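Local coordinates for enterotoxin-like toxin X (Staphylococcus aureus, PDB 5U75), which inhibits phagocytosis and killing by human neutrophils, binding sialylated glycoproteins on their surface, and is a staphylococcal superantigen, at residues A[33-38]-A[95-100]; A[39-44]-A[89-94]; A[60-65]-A[85-90]; A[64-69]-A[152-157]; A[68-73]-A[158-163]. All blocks are in the same frame, centred on the assembly; numbering follows the deposited sequence.

In the fold
Contacts 3, 4 and 5 follow strand 61-72 of the beta-grasp sheet. Contact 3 pairs its start with strand 75-86, while contacts 4 and 5 pair the rest with strand 151-160. The centres of contacts 3 and 5 lie about 29 Å apart, on opposite sides of the chain's centre. Contacts 1 and 2 join helix 92-104 to the N-terminal part, with centres about 9 Å apart. The helix packs on the sheet through L95 and I98 against L85 of contact 3, and I99 against V154 of contact 4. The glycan pocket lies near contacts 1 and 2: L92 touches the sialic acid, and the side chain of R100 is about 8 Å from the galactose.

Contact 1. Residues A[33-38]-A[95-100]; sequences DRYSKD and LDHIIR
The end of helix 23-35 and the turn after it pack here on helix 92-104, the helix carried by the beta-grasp sheet, with Y35 wedged against D96, H97 and R100. The Y35 hydroxyl donates to D96 OD2 on its syn lone pair, with OH and OD2 2.7 Å apart. Ring and carboxylate planes stand almost perpendicular, at 83°. R100 lies flat over the same ring: its CD sits 3.5 Å from the Y35 ring centroid. The guanidinium plane is nearly parallel to the ring and carries the Y35 OH over its centre. R34 CG covers the opposite ring face. R100 grips D96 side-on, with NE 2.7 Å and NH2 2.9 Å from D96 OD1.

H97 has CG anti to its backbone N (chi1 -177°), which sends the imidazole out to the turn. H97 NE2 donates to K37 O at 2.7 Å, with K37 O close to the ring plane. Water 2 bridges H97 ND1 and R34 NE, and water 1 bridges R34 NH1 and D96 OD2. R34 NH2 has a salt bridge to E136, while Y35 OH also bonds L137 N and R100 NH1 bonds K135 O. K135 belongs to the glycan pocket. The two oxygens of buried D96 have separate tasks: OD1 takes both R100 nitrogens, and OD2 the tyrosine hydroxyl and water 1. This pairing probably favours the charged carboxylate.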
# COMPACT_ATOMS: atom_id res chain seq x y z
N ASP A 33 -1.41 9.20 9.48
CA ASP A 33 -0.31 9.27 10.45
C ASP A 33 0.38 7.93 10.64
O ASP A 33 1.59 7.89 10.80
CB ASP A 33 -0.80 9.80 11.80
CG ASP A 33 -1.10 11.28 11.77
OD1 ASP A 33 -0.57 12.02 10.91
OD2 ASP A 33 -1.87 11.71 12.65
N ARG A 34 -0.40 6.86 10.63
CA ARG A 34 0.15 5.51 10.70
C ARG A 34 0.97 5.17 9.47
O ARG A 34 2.13 4.79 9.56
CB ARG A 34 -0.97 4.48 10.87
CG ARG A 34 -0.46 3.06 10.78
CD ARG A 34 -1.46 2.03 11.19
NE ARG A 34 -0.97 0.67 10.93
CZ ARG A 34 -1.45 -0.44 11.46
NH1 ARG A 34 -0.91 -1.61 11.16
NH2 ARG A 34 -2.48 -0.39 12.32
N TYR A 35 0.34 5.30 8.30
CA TYR A 35 0.92 4.73 7.08
C TYR A 35 1.89 5.64 6.32
O TYR A 35 2.54 5.18 5.37
CB TYR A 35 -0.23 4.26 6.19
CG TYR A 35 -0.92 3.02 6.70
CD1 TYR A 35 -0.28 1.79 6.69
CD2 TYR A 35 -2.23 3.06 7.19
CE1 TYR A 35 -0.91 0.64 7.12
CE2 TYR A 35 -2.88 1.90 7.63
CZ TYR A 35 -2.22 0.69 7.60
OH TYR A 35 -2.83 -0.48 8.02
N SER A 36 2.00 6.92 6.71
CA SER A 36 2.93 7.85 6.07
C SER A 36 4.36 7.76 6.63
O SER A 36 5.26 8.38 6.07
CB SER A 36 2.46 9.31 6.21
OG SER A 36 2.34 9.69 7.56
N LYS A 37 4.55 7.00 7.70
CA LYS A 37 5.87 6.85 8.30
C LYS A 37 6.76 6.04 7.37
O LYS A 37 6.33 5.01 6.86
CB LYS A 37 5.77 6.17 9.66
CG LYS A 37 5.00 7.02 10.65
CD LYS A 37 5.21 6.54 12.07
CE LYS A 37 4.58 7.51 13.06
NZ LYS A 37 4.68 6.94 14.42
N ASP A 38 7.98 6.52 7.17
CA ASP A 38 8.89 5.91 6.22
C ASP A 38 9.80 4.83 6.84
O ASP A 38 10.78 4.42 6.24
CB ASP A 38 9.67 6.97 5.47
CG ASP A 38 10.73 7.63 6.31
OD1 ASP A 38 10.71 7.50 7.55
OD2 ASP A 38 11.60 8.25 5.70
N LEU A 95 4.27 -5.59 5.24
CA LEU A 95 3.90 -5.47 3.82
C LEU A 95 2.72 -4.52 3.62
O LEU A 95 2.75 -3.64 2.74
CB LEU A 95 3.60 -6.86 3.26
CG LEU A 95 3.59 -7.04 1.76
CD1 LEU A 95 4.91 -6.56 1.14
CD2 LEU A 95 3.32 -8.50 1.43
N ASP A 96 1.69 -4.69 4.44
CA ASP A 96 0.57 -3.71 4.52
C ASP A 96 1.08 -2.28 4.68
O ASP A 96 0.67 -1.36 3.96
CB ASP A 96 -0.38 -4.11 5.65
CG ASP A 96 -1.46 -3.08 5.91
OD1 ASP A 96 -2.38 -2.91 5.07
OD2 ASP A 96 -1.36 -2.44 6.98
N HIS A 97 2.03 -2.08 5.59
CA HIS A 97 2.59 -0.76 5.81
C HIS A 97 3.23 -0.17 4.57
O HIS A 97 2.91 0.94 4.16
CB HIS A 97 3.62 -0.73 6.94
CG HIS A 97 4.13 0.64 7.20
ND1 HIS A 97 3.46 1.53 8.00
CD2 HIS A 97 5.16 1.32 6.66
CE1 HIS A 97 4.08 2.69 7.98
NE2 HIS A 97 5.12 2.59 7.16
N ILE A 98 4.16 -0.93 4.00
CA ILE A 98 4.94 -0.45 2.86
C ILE A 98 4.04 -0.20 1.65
O ILE A 98 4.18 0.81 0.95
CB ILE A 98 6.08 -1.43 2.51
CG1 ILE A 98 7.07 -1.50 3.69
CG2 ILE A 98 6.78 -1.02 1.22
CD1 ILE A 98 8.08 -2.63 3.60
N ILE A 99 3.08 -1.10 1.42
CA ILE A 99 2.13 -0.92 0.34
C ILE A 99 1.32 0.35 0.52
O ILE A 99 1.22 1.14 -0.42
CB ILE A 99 1.21 -2.14 0.17
CG1 ILE A 99 2.02 -3.30 -0.40
CG2 ILE A 99 0.02 -1.82 -0.74
CD1 ILE A 99 1.33 -4.64 -0.27
N ARG A 100 0.76 0.58 1.70
CA ARG A 100 -0.05 1.79 1.89
C ARG A 100 0.80 3.05 1.82
O ARG A 100 0.34 4.08 1.31
CB ARG A 100 -0.88 1.72 3.17
CG ARG A 100 -1.81 0.55 3.20
CD ARG A 100 -3.01 0.77 4.11
NE ARG A 100 -3.56 -0.48 4.57
CZ ARG A 100 -4.74 -0.66 5.17
NH1 ARG A 100 -5.58 0.35 5.33
NH2 ARG A 100 -5.07 -1.87 5.58
O HOH W 1 0.71 -2.20 8.79
O HOH W 2 1.52 0.24 9.65

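Contact 2. Residues A[39-44]-A[89-94]; sequences TINGKS and VVTLKE
T91 OG1 is met from two directions: it accepts from E94 N at 3.1 Å, and water 3 lies 2.6 Å from T91 OG1. Beyond that water stands N41 ND2 of the 39-44 hairpin, which gives it a weak bond. T91 is the N-cap of helix 92-104, so the hairpin meets the helix at its first turn. The next residue, L92, touches the bound sialic acid.

The hairpin closes in a type I' turn from I40 to K43. K43 forms a salt bridge with E94, NZ to OE2 2.7 Å, but its bonds are weak. E94 has two conformers, and in the modelled one OE2 also crowds the K43 chain, so the detail is doubtful. K43 NZ also has a long, weak ion pair with E88. I40 meets the helix start with two branches: CG2 lies 4.1 Å from E94 CG, and I40 CD1 rests 4.0 Å from the backbone oxygen K93 O.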
# COMPACT_ATOMS: atom_id res chain seq x y z
N THR A 39 9.45 4.37 8.04
CA THR A 39 10.07 3.22 8.63
C THR A 39 9.03 2.32 9.24
O THR A 39 7.92 2.77 9.61
CB THR A 39 11.06 3.64 9.74
OG1 THR A 39 10.33 4.25 10.81
CG2 THR A 39 12.07 4.63 9.22
N ILE A 40 9.39 1.04 9.34
CA ILE A 40 8.65 0.10 10.16
C ILE A 40 9.58 -1.06 10.54
O ILE A 40 10.28 -1.59 9.68
CB ILE A 40 7.37 -0.41 9.45
CG1 ILE A 40 6.55 -1.27 10.42
CG2 ILE A 40 7.69 -1.17 8.16
CD1 ILE A 40 5.11 -1.43 10.03
N ASN A 41 9.62 -1.41 11.83
CA ASN A 41 10.42 -2.57 12.31
C ASN A 41 11.86 -2.62 11.81
O ASN A 41 12.36 -3.69 11.47
CB ASN A 41 9.74 -3.89 11.93
CG ASN A 41 8.39 -4.08 12.58
OD1 ASN A 41 8.06 -3.44 13.57
ND2 ASN A 41 7.61 -4.99 12.02
N GLY A 42 12.53 -1.48 11.73
CA GLY A 42 13.92 -1.49 11.23
C GLY A 42 14.09 -1.47 9.72
O GLY A 42 15.22 -1.38 9.22
N LYS A 43 12.98 -1.56 8.96
CA LYS A 43 13.02 -1.33 7.53
C LYS A 43 12.68 0.11 7.28
O LYS A 43 12.02 0.74 8.09
CB LYS A 43 12.02 -2.22 6.83
CG LYS A 43 12.44 -3.67 6.94
CD LYS A 43 11.60 -4.51 6.04
CE LYS A 43 12.15 -5.94 5.96
NZ LYS A 43 11.96 -6.76 7.18
N SER A 44 13.12 0.62 6.14
CA SER A 44 12.84 2.00 5.80
C SER A 44 12.82 2.22 4.32
O SER A 44 13.39 1.43 3.56
CB SER A 44 13.88 2.93 6.45
OG SER A 44 15.16 2.62 5.96
N VAL A 89 11.16 -13.57 4.32
CA VAL A 89 9.85 -13.70 4.96
C VAL A 89 9.66 -12.48 5.84
O VAL A 89 10.51 -12.18 6.70
CB VAL A 89 9.72 -15.03 5.73
CG1 VAL A 89 8.37 -15.14 6.41
CG2 VAL A 89 9.92 -16.20 4.78
N VAL A 90 8.57 -11.75 5.59
CA VAL A 90 8.19 -10.55 6.32
C VAL A 90 6.79 -10.78 6.90
O VAL A 90 6.14 -11.79 6.61
CB VAL A 90 8.22 -9.27 5.44
CG1 VAL A 90 9.59 -9.07 4.81
CG2 VAL A 90 7.15 -9.30 4.34
N THR A 91 6.34 -9.85 7.74
CA THR A 91 4.98 -9.91 8.28
C THR A 91 4.03 -9.14 7.38
O THR A 91 4.42 -8.22 6.63
CB THR A 91 4.87 -9.36 9.71
OG1 THR A 91 5.14 -7.97 9.73
CG2 THR A 91 5.81 -10.10 10.67
N LEU A 92 2.76 -9.52 7.47
CA LEU A 92 1.69 -8.76 6.83
C LEU A 92 1.62 -7.32 7.37
O LEU A 92 1.32 -6.40 6.62
CB LEU A 92 0.35 -9.49 6.94
CG LEU A 92 -0.85 -8.83 6.26
CD1 LEU A 92 -0.56 -8.51 4.79
CD2 LEU A 92 -2.04 -9.77 6.39
N LYS A 93 1.95 -7.10 8.64
CA LYS A 93 1.98 -5.74 9.16
C LYS A 93 2.97 -4.91 8.36
O LYS A 93 2.69 -3.79 7.96
CB LYS A 93 2.32 -5.69 10.64
CG LYS A 93 2.27 -4.29 11.22
CD LYS A 93 2.60 -4.29 12.71
CE LYS A 93 2.34 -2.93 13.33
NZ LYS A 93 3.04 -2.82 14.65
N GLU A 94 4.14 -5.50 8.11
CA GLU A 94 5.19 -4.84 7.36
C GLU A 94 4.80 -4.57 5.90
O GLU A 94 4.97 -3.47 5.40
CB GLU A 94 6.43 -5.72 7.41
CG GLU A 94 7.68 -5.04 6.93
CD GLU A 94 8.88 -5.89 7.23
OE1 GLU A 94 9.25 -6.07 8.41
OE2 GLU A 94 9.47 -6.37 6.24
O HOH W 3 5.68 -7.07 12.12
O HOH W 4 11.36 -9.75 8.31

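Contact 3. Residues A[60-65]-A[85-90]; sequences NQVRIH and LNKEVV
Strands 61-72 and 75-86 form an antiparallel hairpin, and here V62 and L85 are a hydrogen-bonded pair: V62 N reaches L85 O at 2.8 Å and L85 N reaches V62 O at 2.9 Å. Q61 and N86 make the adjoining non-hydrogen-bonded pair. Beyond it, K87 N donates to N60 O at 2.7 Å.

The side chains of V62 and L85 leave on the same face of the sheet. V62 CG1 meets the chain of K87, with K87 CG 3.7 Å from it and K87 CE nearly as close. The extended K87 chain runs back beside the first strand, its CE against Q61 O, and its NZ bonds the backbone oxygen of E59. I64 CD1 touches L85 CD1 at 3.9 Å, methyl to methyl. The side chains of Q61 and N86 diverge at CB. Water 5 joins their amides: it accepts from Q61 NE2 and donates to N86 OD1. Q61 OE1 accepts from N58 N.

The chain leaves the sheet after N86, and K87 and E88 lead to strand 89-91. T148 OG1 bonds both N86 O and E88 N. L85 packs under helix 92-104, against L95 and I98. I64 points to the same core, where I83 of strand 75-86 also meets it.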
# COMPACT_ATOMS: atom_id res chain seq x y z
N ASN A 60 18.88 -10.82 -4.85
CA ASN A 60 18.14 -10.91 -3.58
C ASN A 60 16.98 -9.90 -3.44
O ASN A 60 16.49 -9.70 -2.34
CB ASN A 60 19.11 -10.74 -2.39
CG ASN A 60 19.74 -9.36 -2.34
OD1 ASN A 60 19.65 -8.60 -3.31
ND2 ASN A 60 20.41 -9.04 -1.23
N GLN A 61 16.59 -9.25 -4.53
CA GLN A 61 15.49 -8.27 -4.51
C GLN A 61 14.34 -8.70 -5.39
O GLN A 61 14.52 -9.42 -6.35
CB GLN A 61 15.95 -6.90 -5.01
CG GLN A 61 16.93 -6.21 -4.11
CD GLN A 61 17.33 -4.85 -4.66
OE1 GLN A 61 17.81 -4.75 -5.79
NE2 GLN A 61 17.13 -3.82 -3.88
N VAL A 62 13.15 -8.21 -5.06
CA VAL A 62 11.98 -8.31 -5.92
C VAL A 62 11.41 -6.92 -6.08
O VAL A 62 11.62 -6.07 -5.21
CB VAL A 62 10.88 -9.23 -5.34
CG1 VAL A 62 11.39 -10.67 -5.30
CG2 VAL A 62 10.42 -8.80 -3.97
N ARG A 63 10.69 -6.70 -7.18
CA ARG A 63 9.93 -5.48 -7.40
C ARG A 63 8.48 -5.88 -7.57
O ARG A 63 8.15 -6.70 -8.42
CB ARG A 63 10.41 -4.73 -8.63
CG ARG A 63 9.71 -3.39 -8.79
CD ARG A 63 10.53 -2.45 -9.65
NE ARG A 63 11.78 -2.07 -8.96
CZ ARG A 63 12.99 -1.91 -9.52
NH1 ARG A 63 13.20 -2.12 -10.82
NH2 ARG A 63 14.00 -1.55 -8.77
N ILE A 64 7.63 -5.30 -6.74
CA ILE A 64 6.20 -5.58 -6.74
C ILE A 64 5.49 -4.36 -7.27
O ILE A 64 5.54 -3.28 -6.68
CB ILE A 64 5.75 -5.96 -5.32
CG1 ILE A 64 6.50 -7.21 -4.86
CG2 ILE A 64 4.23 -6.11 -5.26
CD1 ILE A 64 6.39 -7.42 -3.38
N HIS A 65 4.85 -4.52 -8.43
CA HIS A 65 4.15 -3.40 -9.06
C HIS A 65 2.73 -3.26 -8.51
O HIS A 65 2.05 -4.27 -8.29
CB HIS A 65 4.14 -3.57 -10.57
CG HIS A 65 5.51 -3.52 -11.15
ND1 HIS A 65 6.13 -2.33 -11.45
CD2 HIS A 65 6.41 -4.49 -11.40
CE1 HIS A 65 7.35 -2.58 -11.91
NE2 HIS A 65 7.54 -3.88 -11.88
N LEU A 85 11.86 -4.67 -2.70
CA LEU A 85 12.08 -5.29 -1.40
C LEU A 85 13.12 -6.40 -1.48
O LEU A 85 13.31 -7.01 -2.53
CB LEU A 85 10.79 -5.92 -0.88
CG LEU A 85 9.51 -5.08 -0.84
CD1 LEU A 85 8.36 -5.97 -0.38
CD2 LEU A 85 9.68 -3.90 0.10
N ASN A 86 13.75 -6.68 -0.35
CA ASN A 86 14.57 -7.89 -0.24
C ASN A 86 13.71 -9.15 -0.24
O ASN A 86 12.57 -9.13 0.26
CB ASN A 86 15.45 -7.83 1.01
CG ASN A 86 16.51 -6.75 0.91
OD1 ASN A 86 16.85 -6.30 -0.18
ND2 ASN A 86 17.02 -6.31 2.05
N LYS A 87 14.24 -10.21 -0.86
CA LYS A 87 13.68 -11.55 -0.78
C LYS A 87 13.82 -12.08 0.64
O LYS A 87 14.94 -12.35 1.11
CB LYS A 87 14.35 -12.52 -1.76
CG LYS A 87 13.93 -12.34 -3.20
CD LYS A 87 14.72 -13.25 -4.12
CE LYS A 87 14.49 -12.91 -5.58
NZ LYS A 87 15.22 -13.89 -6.44
N GLU A 88 12.71 -12.21 1.34
CA GLU A 88 12.72 -12.71 2.71
C GLU A 88 11.31 -12.90 3.18
O GLU A 88 10.38 -12.40 2.55
CB GLU A 88 13.43 -11.75 3.69
CG GLU A 88 12.80 -10.39 3.79
CD GLU A 88 13.60 -9.41 4.65
OE1 GLU A 88 14.52 -9.82 5.39
OE2 GLU A 88 13.30 -8.22 4.59
N VAL A 89 11.16 -13.57 4.32
CA VAL A 89 9.85 -13.70 4.96
C VAL A 89 9.66 -12.48 5.84
O VAL A 89 10.51 -12.18 6.70
CB VAL A 89 9.72 -15.03 5.73
CG1 VAL A 89 8.37 -15.14 6.41
CG2 VAL A 89 9.92 -16.20 4.78
N VAL A 90 8.57 -11.75 5.59
CA VAL A 90 8.19 -10.55 6.32
C VAL A 90 6.79 -10.78 6.90
O VAL A 90 6.14 -11.79 6.61
CB VAL A 90 8.22 -9.27 5.44
CG1 VAL A 90 9.59 -9.07 4.81
CG2 VAL A 90 7.15 -9.30 4.34
O HOH W 5 15.82 -3.97 -1.33

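Contact 4. Residues A[64-69]-A[152-157]; sequences IHLEGT and KNVTFE
With chi1 55°, F156 places CG between its backbone N and carbonyl carbon, and the ring folds back over the neighbouring strand onto G68. G68 CA lies 3.5 Å from the F156 ring centroid, over its centre, in a CH-pi contact. Strands 64-69 and 152-157 run parallel in the beta-grasp sheet, their axes 19° apart. The backbone bonds are V154 N to H65 O at 3.0 Å, E67 N to V154 O at 2.8 Å and T69 N to F156 O at 3.0 Å. Between them, the F156 N to E67 O bond is weak.

L66 and V154 lie side by side and point the same way, with L66 CD1 4.0 Å from V154 CB. V154 CG2 meets I64 CG2 at 3.8 Å. A classic beta bulge at K152 and N153 faces N122. N153 OD1 accepts from N122 ND2, while N153 ND2 gives E67 OE1 a weak bond that holds for the modelled E67 conformer alone.

The F156 ring lies directly on the G68 backbone. I64, L66, V154 and F156 thus put a largely apolar face toward helix 92-104, where L66 meets A102, V154 meets I99, and H103 meets the F156 ring edge-to-face.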
# COMPACT_ATOMS: atom_id res chain seq x y z
N ILE A 64 7.63 -5.30 -6.74
CA ILE A 64 6.20 -5.58 -6.74
C ILE A 64 5.49 -4.36 -7.27
O ILE A 64 5.54 -3.28 -6.68
CB ILE A 64 5.75 -5.96 -5.32
CG1 ILE A 64 6.50 -7.21 -4.86
CG2 ILE A 64 4.23 -6.11 -5.26
CD1 ILE A 64 6.39 -7.42 -3.38
N HIS A 65 4.85 -4.52 -8.43
CA HIS A 65 4.15 -3.40 -9.06
C HIS A 65 2.73 -3.26 -8.51
O HIS A 65 2.05 -4.27 -8.29
CB HIS A 65 4.14 -3.57 -10.57
CG HIS A 65 5.51 -3.52 -11.15
ND1 HIS A 65 6.13 -2.33 -11.45
CD2 HIS A 65 6.41 -4.49 -11.40
CE1 HIS A 65 7.35 -2.58 -11.91
NE2 HIS A 65 7.54 -3.88 -11.88
N LEU A 66 2.36 -2.02 -8.24
CA LEU A 66 1.01 -1.66 -7.80
C LEU A 66 0.26 -1.29 -9.07
O LEU A 66 0.62 -0.32 -9.75
CB LEU A 66 1.06 -0.52 -6.81
CG LEU A 66 1.37 -0.92 -5.35
CD1 LEU A 66 2.63 -1.75 -5.19
CD2 LEU A 66 1.44 0.32 -4.49
N GLU A 67 -0.77 -2.07 -9.41
CA GLU A 67 -1.49 -1.94 -10.67
C GLU A 67 -2.97 -1.77 -10.35
O GLU A 67 -3.62 -2.71 -9.92
CB GLU A 67 -1.25 -3.18 -11.54
CG GLU A 67 0.22 -3.43 -11.85
CD GLU A 67 0.44 -4.62 -12.75
OE1 GLU A 67 1.35 -5.43 -12.46
OE2 GLU A 67 -0.31 -4.76 -13.75
N GLY A 68 -3.50 -0.57 -10.54
CA GLY A 68 -4.88 -0.32 -10.16
C GLY A 68 -5.36 1.06 -10.48
O GLY A 68 -4.71 1.81 -11.23
N THR A 69 -6.50 1.39 -9.88
CA THR A 69 -7.16 2.65 -10.08
C THR A 69 -7.55 3.31 -8.75
O THR A 69 -7.89 2.63 -7.77
CB THR A 69 -8.44 2.46 -10.94
OG1 THR A 69 -9.28 1.48 -10.34
CG2 THR A 69 -8.08 1.99 -12.34
N LYS A 152 3.03 -11.78 -6.55
CA LYS A 152 2.93 -11.51 -7.99
C LYS A 152 2.86 -10.02 -8.27
O LYS A 152 3.69 -9.48 -8.99
CB LYS A 152 1.72 -12.22 -8.57
CG LYS A 152 1.53 -12.00 -10.06
CD LYS A 152 0.31 -12.76 -10.54
CE LYS A 152 0.09 -12.62 -12.05
NZ LYS A 152 -0.96 -11.60 -12.30
N ASN A 153 1.85 -9.37 -7.71
CA ASN A 153 1.65 -7.93 -7.82
C ASN A 153 0.65 -7.48 -6.76
O ASN A 153 0.17 -8.30 -5.98
CB ASN A 153 1.18 -7.52 -9.24
CG ASN A 153 -0.23 -7.98 -9.56
OD1 ASN A 153 -0.88 -8.68 -8.80
ND2 ASN A 153 -0.72 -7.54 -10.71
N VAL A 154 0.34 -6.19 -6.76
CA VAL A 154 -0.68 -5.64 -5.88
C VAL A 154 -1.68 -4.95 -6.79
O VAL A 154 -1.30 -4.10 -7.59
CB VAL A 154 -0.09 -4.63 -4.87
CG1 VAL A 154 -1.20 -3.86 -4.14
CG2 VAL A 154 0.80 -5.35 -3.88
N THR A 155 -2.95 -5.34 -6.69
CA THR A 155 -3.97 -4.67 -7.45
C THR A 155 -4.85 -3.85 -6.53
O THR A 155 -4.88 -4.07 -5.32
CB THR A 155 -4.81 -5.68 -8.25
OG1 THR A 155 -5.30 -6.71 -7.38
CG2 THR A 155 -3.97 -6.32 -9.34
N PHE A 156 -5.57 -2.88 -7.09
CA PHE A 156 -6.48 -2.10 -6.27
C PHE A 156 -7.51 -1.36 -7.09
O PHE A 156 -7.23 -0.98 -8.23
CB PHE A 156 -5.73 -1.05 -5.42
CG PHE A 156 -4.85 -0.13 -6.21
CD1 PHE A 156 -3.58 -0.52 -6.63
CD2 PHE A 156 -5.27 1.15 -6.52
CE1 PHE A 156 -2.77 0.33 -7.37
CE2 PHE A 156 -4.46 2.02 -7.24
CZ PHE A 156 -3.20 1.61 -7.67
N GLU A 157 -8.67 -1.13 -6.47
CA GLU A 157 -9.73 -0.29 -7.04
C GLU A 157 -10.25 0.54 -5.89
O GLU A 157 -11.11 0.09 -5.13
CB GLU A 157 -10.87 -1.15 -7.60
CG GLU A 157 -10.43 -2.26 -8.53
CD GLU A 157 -11.57 -3.14 -8.97
OE1 GLU A 157 -12.62 -3.15 -8.29
OE2 GLU A 157 -11.42 -3.84 -9.99
O HOH W 6 4.65 -7.03 -9.79
O HOH W 7 -8.56 -1.07 -11.26

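Contact 5. Residues A[68-73]-A[158-163]; sequences GTYTVA and LVKSVN
From its CB, K160 sets out beside Y70, 3.8 Å from the hydroxyl oxygen Y70 OH. CG passes the same oxygen at longer range. CD and CE curl round it, and K160 CD lies 3.4 Å from Y70 OH. Bends at chi3 (82°) and chi4 (78°) then carry NZ to the end of its own segment. There K160 NZ donates to V162 O at 2.9 Å, in the carbonyl plane, and forms a salt bridge with D164.

Strands 68-72 and 158-160 continue the parallel pair in the middle of the beta-grasp sheet. L158 N bonds T69 O at 2.9 Å, and T71 N bonds L158 O at 2.8 Å. K160 N to T71 O and A73 N to K160 O carry the pattern to the strand ends. Y70 meets L158 at its ring edge, CD1 to CB 3.9 Å, while its ring also packs on Y106. On the other side of the sheet, water 8 links T69 OG1, T71 OG1 and L158 O. V72 CG1 touches the amide of N163, 3.5 Å from N163 ND2.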
# COMPACT_ATOMS: atom_id res chain seq x y z
N GLY A 68 -3.50 -0.57 -10.54
CA GLY A 68 -4.88 -0.32 -10.16
C GLY A 68 -5.36 1.06 -10.48
O GLY A 68 -4.71 1.81 -11.23
N THR A 69 -6.50 1.39 -9.88
CA THR A 69 -7.16 2.65 -10.08
C THR A 69 -7.55 3.31 -8.75
O THR A 69 -7.89 2.63 -7.77
CB THR A 69 -8.44 2.46 -10.94
OG1 THR A 69 -9.28 1.48 -10.34
CG2 THR A 69 -8.08 1.99 -12.34
N TYR A 70 -7.46 4.63 -8.77
CA TYR A 70 -7.91 5.51 -7.70
C TYR A 70 -8.88 6.48 -8.37
O TYR A 70 -8.48 7.29 -9.20
CB TYR A 70 -6.72 6.26 -7.10
CG TYR A 70 -7.05 7.22 -5.98
CD1 TYR A 70 -7.87 6.82 -4.91
CD2 TYR A 70 -6.53 8.50 -5.95
CE1 TYR A 70 -8.16 7.69 -3.87
CE2 TYR A 70 -6.81 9.37 -4.90
CZ TYR A 70 -7.62 8.93 -3.86
OH TYR A 70 -7.90 9.79 -2.84
N THR A 71 -10.16 6.37 -8.03
CA THR A 71 -11.20 7.12 -8.74
C THR A 71 -11.73 8.15 -7.77
O THR A 71 -12.22 7.78 -6.72
CB THR A 71 -12.32 6.17 -9.21
OG1 THR A 71 -11.77 5.17 -10.06
CG2 THR A 71 -13.40 6.94 -10.01
N VAL A 72 -11.62 9.44 -8.11
CA VAL A 72 -12.05 10.53 -7.24
C VAL A 72 -13.22 11.23 -7.90
O VAL A 72 -13.10 11.72 -9.04
CB VAL A 72 -10.93 11.54 -6.97
CG1 VAL A 72 -11.40 12.62 -6.01
CG2 VAL A 72 -9.70 10.82 -6.37
N ALA A 73 -14.36 11.26 -7.20
CA ALA A 73 -15.59 11.88 -7.71
C ALA A 73 -15.90 11.44 -9.14
O ALA A 73 -16.23 12.24 -10.01
CB ALA A 73 -15.49 13.40 -7.62
N LEU A 158 -9.70 1.75 -5.75
CA LEU A 158 -10.02 2.61 -4.65
C LEU A 158 -10.86 3.79 -5.14
O LEU A 158 -10.69 4.27 -6.27
CB LEU A 158 -8.73 3.10 -4.00
CG LEU A 158 -7.82 1.97 -3.48
CD1 LEU A 158 -6.63 2.61 -2.78
CD2 LEU A 158 -8.56 1.03 -2.54
N VAL A 159 -11.76 4.23 -4.26
CA VAL A 159 -12.71 5.28 -4.57
C VAL A 159 -12.71 6.32 -3.45
O VAL A 159 -12.76 5.97 -2.27
CB VAL A 159 -14.13 4.68 -4.76
CG1 VAL A 159 -15.19 5.78 -4.85
CG2 VAL A 159 -14.16 3.80 -5.99
N LYS A 160 -12.61 7.59 -3.82
CA LYS A 160 -12.87 8.70 -2.93
C LYS A 160 -14.06 9.48 -3.52
O LYS A 160 -13.95 10.08 -4.58
CB LYS A 160 -11.65 9.57 -2.75
CG LYS A 160 -11.80 10.55 -1.59
CD LYS A 160 -10.47 11.14 -1.16
CE LYS A 160 -10.04 12.29 -2.04
NZ LYS A 160 -10.76 13.56 -1.74
N SER A 161 -15.21 9.44 -2.84
CA SER A 161 -16.46 9.91 -3.44
C SER A 161 -16.52 11.39 -3.75
O SER A 161 -17.21 11.81 -4.69
CB SER A 161 -17.63 9.50 -2.56
OG SER A 161 -17.70 8.10 -2.54
N VAL A 162 -15.82 12.19 -2.97
CA VAL A 162 -15.84 13.63 -3.20
C VAL A 162 -14.42 14.17 -3.20
O VAL A 162 -13.52 13.59 -2.59
CB VAL A 162 -16.71 14.36 -2.15
CG1 VAL A 162 -18.16 13.88 -2.22
CG2 VAL A 162 -16.17 14.17 -0.75
N ASN A 163 -14.24 15.27 -3.92
CA ASN A 163 -13.02 16.06 -3.78
C ASN A 163 -13.09 16.87 -2.52
O ASN A 163 -14.17 17.12 -1.99
CB ASN A 163 -12.83 16.98 -4.97
CG ASN A 163 -12.16 16.27 -6.11
OD1 ASN A 163 -12.82 15.87 -7.07
ND2 ASN A 163 -10.85 16.07 -5.99
O HOH W 8 -11.03 2.87 -8.72
O HOH W 9 -12.25 14.21 -9.47